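Protein Tube (Drosophila melanogaster, PDB 1D2Z) recruits the kinase Pelle to the plasma membrane through its death domain and activates it in the Toll signalling pathway that sets embryonic dorsoventral polarity. Local coordinates at residues K24-N29 with M90-W95; C31-M36 with Q85-M90; P105-L110 with D129-S134. All coordinates share one frame; numbering follows the deposited sequence.

Interaction 1: K24-N29 with M90-W95; sequences KILDEN and MMIDEW
L26, on the last turn of helix 16-27, reaches helix 87-96 with one methyl group. Its CD1 lies 4.3 Å from I92 CD1 and 4.4 Å from M91 CE, so three methyl ends meet in a buried part of the six-helix death-domain bundle. These are apolar contacts at loose van der Waals range, and the two segments together bury only 69 Å². The backbones stand well apart, with L26 CA and M91 CA 10.0 Å from each other, and the side chains bridge the gap. M91 gets there by folding: CG is anti to the backbone N (chi1 179°), and the next two torsions bend the chain so that CE turns back toward L26. All three residues are buried. L26 also packs on L35, L119 and A122, while M91 lies against W32, L35 and M36 of helix 31-38.

Charged groups act beside this cluster. Within segment 24-29, K24 NZ forms a salt bridge of 3.0 Å with D27 OD2, which it meets on the anti side of the carboxylate and 28° out of its plane. The same carboxylate accepts hydrogen bonds from S86 and S88, at the start of helix 87-96. At the far end of the segment, N29 donates through ND2 to the backbone O of N67 of the Pelle death domain, and E28 packs on G71 of that chain.

Helix 16-27 thus meets helix 87-96 through apolar methyl groups that impose little direction, and the more specific, directional hold of its last turn comes from the carboxylate of D27.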
# COMPACT_ATOMS: atom_id res chain seq x y z
N LYS B 24 -0.12 8.94 -6.79
CA LYS B 24 1.29 8.55 -6.79
C LYS B 24 1.56 7.38 -5.86
O LYS B 24 2.42 6.54 -6.13
CB LYS B 24 2.19 9.74 -6.45
CG LYS B 24 2.18 10.84 -7.51
CD LYS B 24 2.28 10.26 -8.93
CE LYS B 24 3.61 9.54 -9.19
NZ LYS B 24 3.54 8.72 -10.43
N ILE B 25 0.80 7.31 -4.77
CA ILE B 25 0.94 6.22 -3.82
C ILE B 25 0.44 4.94 -4.48
O ILE B 25 1.12 3.91 -4.46
CB ILE B 25 0.13 6.52 -2.53
CG1 ILE B 25 0.70 7.78 -1.86
CG2 ILE B 25 0.17 5.32 -1.58
CD1 ILE B 25 -0.02 8.20 -0.62
N LEU B 26 -0.73 5.02 -5.12
CA LEU B 26 -1.32 3.87 -5.80
C LEU B 26 -0.56 3.44 -7.05
O LEU B 26 -0.72 2.31 -7.52
CB LEU B 26 -2.79 4.14 -6.15
CG LEU B 26 -3.77 4.20 -4.97
CD1 LEU B 26 -5.12 4.74 -5.43
CD2 LEU B 26 -3.92 2.81 -4.36
N ASP B 27 0.25 4.35 -7.61
CA ASP B 27 1.04 4.02 -8.80
C ASP B 27 2.13 3.01 -8.45
O ASP B 27 2.51 2.20 -9.29
CB ASP B 27 1.68 5.27 -9.41
CG ASP B 27 0.71 6.08 -10.24
OD1 ASP B 27 -0.23 5.49 -10.81
OD2 ASP B 27 0.90 7.31 -10.33
N GLU B 28 2.63 3.07 -7.22
CA GLU B 28 3.67 2.14 -6.77
C GLU B 28 3.16 0.71 -6.78
O GLU B 28 2.05 0.42 -6.31
CB GLU B 28 4.16 2.50 -5.37
CG GLU B 28 4.92 3.82 -5.30
CD GLU B 28 5.61 4.04 -3.96
OE1 GLU B 28 6.08 3.05 -3.34
OE2 GLU B 28 5.69 5.21 -3.53
N ASN B 29 3.95 -0.18 -7.37
CA ASN B 29 3.63 -1.61 -7.46
C ASN B 29 2.29 -1.83 -8.18
O ASN B 29 1.62 -2.85 -7.98
CB ASN B 29 3.63 -2.24 -6.06
CG ASN B 29 4.97 -2.05 -5.33
OD1 ASN B 29 6.03 -2.41 -5.84
ND2 ASN B 29 4.91 -1.48 -4.12
N MET B 90 -5.53 8.36 -13.90
CA MET B 90 -6.49 8.06 -14.95
C MET B 90 -7.59 7.15 -14.42
O MET B 90 -8.76 7.31 -14.77
CB MET B 90 -5.81 7.42 -16.16
CG MET B 90 -4.93 8.38 -16.94
SD MET B 90 -4.09 7.58 -18.32
CE MET B 90 -5.41 6.64 -19.00
N MET B 91 -7.21 6.20 -13.56
CA MET B 91 -8.18 5.28 -12.98
C MET B 91 -9.21 6.03 -12.14
O MET B 91 -10.41 5.80 -12.27
CB MET B 91 -7.45 4.24 -12.11
CG MET B 91 -8.37 3.23 -11.42
SD MET B 91 -9.05 3.82 -9.85
CE MET B 91 -7.64 3.63 -8.81
N ILE B 92 -8.73 6.95 -11.30
CA ILE B 92 -9.62 7.73 -10.45
C ILE B 92 -10.48 8.70 -11.27
O ILE B 92 -11.66 8.85 -10.99
CB ILE B 92 -8.82 8.45 -9.33
CG1 ILE B 92 -8.17 7.39 -8.42
CG2 ILE B 92 -9.73 9.36 -8.50
CD1 ILE B 92 -7.17 7.93 -7.44
N ASP B 93 -9.90 9.31 -12.31
CA ASP B 93 -10.66 10.24 -13.17
C ASP B 93 -11.88 9.54 -13.75
O ASP B 93 -12.96 10.12 -13.86
CB ASP B 93 -9.79 10.77 -14.32
CG ASP B 93 -8.76 11.78 -13.86
OD1 ASP B 93 -8.94 12.43 -12.81
OD2 ASP B 93 -7.74 11.93 -14.58
N GLU B 94 -11.69 8.28 -14.14
CA GLU B 94 -12.77 7.47 -14.70
C GLU B 94 -13.77 7.07 -13.61
O GLU B 94 -14.98 7.18 -13.81
CB GLU B 94 -12.18 6.22 -15.36
CG GLU B 94 -13.20 5.26 -15.96
CD GLU B 94 -13.90 5.83 -17.20
OE1 GLU B 94 -13.22 6.45 -18.04
OE2 GLU B 94 -15.12 5.63 -17.32
N TRP B 95 -13.26 6.63 -12.47
CA TRP B 95 -14.11 6.18 -11.36
C TRP B 95 -14.92 7.30 -10.69
O TRP B 95 -16.12 7.13 -10.46
CB TRP B 95 -13.26 5.44 -10.32
CG TRP B 95 -14.05 4.75 -9.23
CD1 TRP B 95 -15.32 4.23 -9.34
CD2 TRP B 95 -13.64 4.53 -7.87
NE1 TRP B 95 -15.72 3.71 -8.12
CE2 TRP B 95 -14.71 3.88 -7.21
CE3 TRP B 95 -12.47 4.82 -7.15
CZ2 TRP B 95 -14.64 3.53 -5.86
CZ3 TRP B 95 -12.41 4.47 -5.81
CH2 TRP B 95 -13.49 3.83 -5.17

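Interaction 2: C31-M36 with Q85-M90; sequences CWRKLM and QSKSQM
W32 lays its indole against the first turn of helix 87-96, where the two segments bury 201 Å² and W32 CA comes within 5.3 Å of S88 CA. The packing is over a ring face. K87 CB sits 3.3 Å above the indole plane, offset toward the rim, and K87 CD follows the same face to 3.6 Å from CZ2 of W32. R33 CG covers the opposite face over its centre, so the ring is clamped between two aliphatic chains. W32 CG lies between the backbone N and the carbonyl carbon (chi1 60°), which carries the ring over toward K87.

Polar groups flank the ring. S88 OG packs against W32 CB at 3.1 Å and is hydrogen-bonded to D27, while S86 OG, at the N-cap, accepts from Q89 N at 3.1 Å. The cationic ends R33 NH2 and K87 NZ come within 4.0 Å of each other because both form salt bridges with D75 OD1, which probably draws the two together. An alanine in place of W32 would remove the slab between K87 and R33, and is likely to open a gap and leave both aliphatic chains freer to move.

The contact wedges helix 31-38 against the start of helix 87-96. Helix 68-80 borders it through V71 and D75, which touch W32, and helix 16-27 through L26, which touches S88.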
# COMPACT_ATOMS: atom_id res chain seq x y z
N CYS B 31 -0.57 -0.73 -7.68
CA CYS B 31 -1.67 -1.01 -6.76
C CYS B 31 -3.04 -0.52 -7.21
O CYS B 31 -4.06 -1.01 -6.73
CB CYS B 31 -1.36 -0.48 -5.36
SG CYS B 31 -0.14 -1.48 -4.48
N TRP B 32 -3.07 0.43 -8.15
CA TRP B 32 -4.35 0.94 -8.65
C TRP B 32 -5.16 -0.20 -9.26
O TRP B 32 -6.39 -0.20 -9.20
CB TRP B 32 -4.13 2.06 -9.68
CG TRP B 32 -3.36 1.64 -10.89
CD1 TRP B 32 -2.00 1.67 -11.05
CD2 TRP B 32 -3.89 1.15 -12.13
NE1 TRP B 32 -1.66 1.23 -12.30
CE2 TRP B 32 -2.80 0.90 -12.99
CE3 TRP B 32 -5.19 0.89 -12.59
CZ2 TRP B 32 -2.96 0.41 -14.29
CZ3 TRP B 32 -5.35 0.40 -13.89
CH2 TRP B 32 -4.24 0.17 -14.72
N ARG B 33 -4.45 -1.18 -9.84
CA ARG B 33 -5.11 -2.33 -10.45
C ARG B 33 -5.86 -3.14 -9.39
O ARG B 33 -6.98 -3.59 -9.62
CB ARG B 33 -4.11 -3.23 -11.17
CG ARG B 33 -3.41 -2.58 -12.34
CD ARG B 33 -2.73 -3.60 -13.24
NE ARG B 33 -1.90 -2.95 -14.24
CZ ARG B 33 -0.59 -3.13 -14.36
NH1 ARG B 33 0.05 -3.95 -13.53
NH2 ARG B 33 0.10 -2.44 -15.25
N LYS B 34 -5.23 -3.31 -8.23
CA LYS B 34 -5.84 -4.07 -7.14
C LYS B 34 -7.11 -3.40 -6.64
O LYS B 34 -8.12 -4.06 -6.38
CB LYS B 34 -4.85 -4.25 -6.00
CG LYS B 34 -3.55 -4.94 -6.41
CD LYS B 34 -2.62 -5.10 -5.23
CE LYS B 34 -1.29 -5.67 -5.66
NZ LYS B 34 -0.43 -5.99 -4.49
N LEU B 35 -7.07 -2.08 -6.49
CA LEU B 35 -8.24 -1.33 -6.03
C LEU B 35 -9.35 -1.38 -7.09
O LEU B 35 -10.49 -1.73 -6.78
CB LEU B 35 -7.87 0.14 -5.76
CG LEU B 35 -9.01 1.14 -5.54
CD1 LEU B 35 -9.84 0.78 -4.32
CD2 LEU B 35 -8.43 2.54 -5.39
N MET B 36 -8.99 -1.08 -8.33
CA MET B 36 -9.96 -1.06 -9.43
C MET B 36 -10.70 -2.37 -9.61
O MET B 36 -11.91 -2.38 -9.85
CB MET B 36 -9.28 -0.66 -10.74
CG MET B 36 -10.25 -0.42 -11.89
SD MET B 36 -9.45 0.33 -13.31
CE MET B 36 -10.85 0.48 -14.44
N GLN B 85 3.64 9.07 -16.66
CA GLN B 85 2.19 9.28 -16.63
C GLN B 85 1.53 8.40 -15.56
O GLN B 85 1.69 7.18 -15.57
CB GLN B 85 1.57 8.97 -17.99
CG GLN B 85 0.15 9.51 -18.17
CD GLN B 85 0.10 11.03 -18.30
OE1 GLN B 85 -0.83 11.68 -17.80
NE2 GLN B 85 1.09 11.61 -18.97
N SER B 86 0.78 9.03 -14.66
CA SER B 86 0.11 8.32 -13.58
C SER B 86 -1.14 7.54 -14.00
O SER B 86 -2.17 8.12 -14.32
CB SER B 86 -0.26 9.31 -12.46
OG SER B 86 -1.08 8.68 -11.49
N LYS B 87 -1.04 6.21 -13.96
CA LYS B 87 -2.17 5.36 -14.31
C LYS B 87 -3.28 5.42 -13.25
O LYS B 87 -4.46 5.29 -13.58
CB LYS B 87 -1.71 3.92 -14.54
CG LYS B 87 -0.77 3.76 -15.74
CD LYS B 87 -0.33 2.31 -15.94
CE LYS B 87 0.49 2.17 -17.22
NZ LYS B 87 0.93 0.76 -17.47
N SER B 88 -2.89 5.62 -11.99
CA SER B 88 -3.84 5.72 -10.88
C SER B 88 -4.71 6.96 -11.07
O SER B 88 -5.90 6.94 -10.76
CB SER B 88 -3.11 5.82 -9.53
OG SER B 88 -2.39 4.64 -9.23
N GLN B 89 -4.09 8.04 -11.54
CA GLN B 89 -4.80 9.30 -11.78
C GLN B 89 -5.89 9.06 -12.82
O GLN B 89 -7.04 9.47 -12.64
CB GLN B 89 -3.81 10.36 -12.26
CG GLN B 89 -4.40 11.73 -12.53
CD GLN B 89 -3.33 12.78 -12.75
OE1 GLN B 89 -3.23 13.75 -12.00
NE2 GLN B 89 -2.51 12.58 -13.78
N MET B 90 -5.53 8.36 -13.90
CA MET B 90 -6.49 8.06 -14.95
C MET B 90 -7.59 7.15 -14.42
O MET B 90 -8.76 7.31 -14.77
CB MET B 90 -5.81 7.42 -16.16
CG MET B 90 -4.93 8.38 -16.94
SD MET B 90 -4.09 7.58 -18.32
CE MET B 90 -5.41 6.64 -19.00

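Interaction 3: P105-L110 with D129-S134; sequences PTVGVL and DFLNES
V107 packs against L131 where the last two helices of the death-domain bundle come together, the start of helix 107-116 against the end of helix 120-130. The connection is a helical hairpin, and the contact closes its open end, burying 150 Å².

Along 129-134, D129 comes first and forms salt bridges with K4 and R21. F130 follows with its ring turned edge-on to V107: CG1 of the valine lies near the ring plane, 4.2 Å from CD2 of F130. The same ring meets Y5 edge-to-face and also packs near F125. L131 makes the other half of the contact, its isobutyl group and the valine side chain running antiparallel alongside one another. N132 then takes a positive phi (62°), ending the helical run, and E133 continues in an extended backbone with its carboxylate in a salt bridge with R7.

Opposite them, T106 caps helix 107-116, its OG1 accepting a weak bond from V109 N at 3.5 Å. On the first turn V107 has CG1 anti to N (chi1 173°), which points this methyl at both neighbours, 4.0 Å from CD2 of L131.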
# COMPACT_ATOMS: atom_id res chain seq x y z
N PRO B 105 -18.50 7.49 -6.26
CA PRO B 105 -17.66 7.08 -5.12
C PRO B 105 -17.26 8.22 -4.18
O PRO B 105 -17.05 9.35 -4.61
CB PRO B 105 -16.45 6.45 -5.80
CG PRO B 105 -16.38 7.18 -7.11
CD PRO B 105 -17.81 7.20 -7.53
N THR B 106 -17.15 7.88 -2.90
CA THR B 106 -16.78 8.83 -1.86
C THR B 106 -15.49 8.42 -1.15
O THR B 106 -15.00 7.31 -1.32
CB THR B 106 -17.90 8.92 -0.79
OG1 THR B 106 -18.17 7.60 -0.30
CG2 THR B 106 -19.17 9.52 -1.39
N VAL B 107 -14.98 9.33 -0.32
CA VAL B 107 -13.76 9.11 0.45
C VAL B 107 -13.91 7.93 1.42
O VAL B 107 -12.95 7.18 1.65
CB VAL B 107 -13.37 10.37 1.27
CG1 VAL B 107 -12.21 10.07 2.20
CG2 VAL B 107 -13.00 11.52 0.33
N GLY B 108 -15.11 7.78 1.98
CA GLY B 108 -15.39 6.70 2.92
C GLY B 108 -15.39 5.34 2.23
O GLY B 108 -14.89 4.36 2.78
N VAL B 109 -15.97 5.29 1.03
CA VAL B 109 -16.00 4.06 0.25
C VAL B 109 -14.59 3.72 -0.21
O VAL B 109 -14.18 2.56 -0.17
CB VAL B 109 -16.96 4.19 -0.96
CG1 VAL B 109 -16.68 3.10 -1.99
CG2 VAL B 109 -18.40 4.10 -0.49
N LEU B 110 -13.83 4.74 -0.61
CA LEU B 110 -12.45 4.53 -1.05
C LEU B 110 -11.61 3.95 0.09
O LEU B 110 -10.91 2.95 -0.10
CB LEU B 110 -11.82 5.85 -1.53
CG LEU B 110 -10.29 5.86 -1.68
CD1 LEU B 110 -9.87 5.00 -2.86
CD2 LEU B 110 -9.81 7.30 -1.86
N ASP B 129 -4.53 12.37 6.19
CA ASP B 129 -4.63 13.59 5.39
C ASP B 129 -6.04 14.05 5.00
O ASP B 129 -6.35 15.23 5.10
CB ASP B 129 -3.76 13.44 4.13
CG ASP B 129 -3.49 14.77 3.45
OD1 ASP B 129 -4.31 15.19 2.60
OD2 ASP B 129 -2.45 15.40 3.75
N PHE B 130 -6.88 13.12 4.55
CA PHE B 130 -8.24 13.48 4.13
C PHE B 130 -9.27 13.57 5.26
O PHE B 130 -10.07 14.51 5.30
CB PHE B 130 -8.78 12.47 3.11
CG PHE B 130 -8.13 12.54 1.75
CD1 PHE B 130 -6.93 13.21 1.56
CD2 PHE B 130 -8.72 11.91 0.66
CE1 PHE B 130 -6.32 13.24 0.30
CE2 PHE B 130 -8.13 11.93 -0.60
CZ PHE B 130 -6.92 12.60 -0.78
N LEU B 131 -9.26 12.59 6.16
CA LEU B 131 -10.23 12.53 7.25
C LEU B 131 -9.75 12.95 8.63
O LEU B 131 -10.57 13.08 9.55
CB LEU B 131 -10.81 11.12 7.33
CG LEU B 131 -11.52 10.58 6.09
CD1 LEU B 131 -11.71 9.07 6.21
CD2 LEU B 131 -12.86 11.28 5.93
N ASN B 132 -8.45 13.15 8.79
CA ASN B 132 -7.85 13.52 10.07
C ASN B 132 -8.08 12.43 11.13
O ASN B 132 -7.98 12.68 12.33
CB ASN B 132 -8.39 14.87 10.55
CG ASN B 132 -7.51 15.52 11.62
OD1 ASN B 132 -7.94 16.45 12.30
ND2 ASN B 132 -6.28 15.03 11.75
N GLU B 133 -8.42 11.23 10.67
CA GLU B 133 -8.66 10.10 11.56
C GLU B 133 -7.38 9.30 11.74
O GLU B 133 -6.41 9.53 11.03
CB GLU B 133 -9.73 9.18 10.98
CG GLU B 133 -11.12 9.79 10.88
CD GLU B 133 -12.15 8.83 10.31
OE1 GLU B 133 -11.78 7.68 9.96
OE2 GLU B 133 -13.33 9.22 10.22
N SER B 134 -7.39 8.37 12.68
CA SER B 134 -6.22 7.54 12.93
C SER B 134 -6.16 6.43 11.88
O SER B 134 -7.19 6.01 11.34
CB SER B 134 -6.25 6.95 14.34
OG SER B 134 -7.48 6.30 14.60

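How the interactions relate
Interactions 1 and 2 are nearly one site: their centres lie 3 Å apart, they share M90 and helix 87-96, and interaction 2 is nested inside the chain loop closed by interaction 1. D27 joins them directly, with OD2 2.7 Å from S86 OG and OD1 2.8 Å from S88 OG, both probable hydrogen bonds. Interaction 3 follows later in the chain, about 16 Å from interaction 1 and 18 Å from interaction 2, centre to centre, and on the opposite side of the chain's centre from interaction 2. L110 of interaction 3 still touches W95 and L35 of the others. Together the contacts tie five helices into one death domain, whose Pelle-facing residues include N29 and K34.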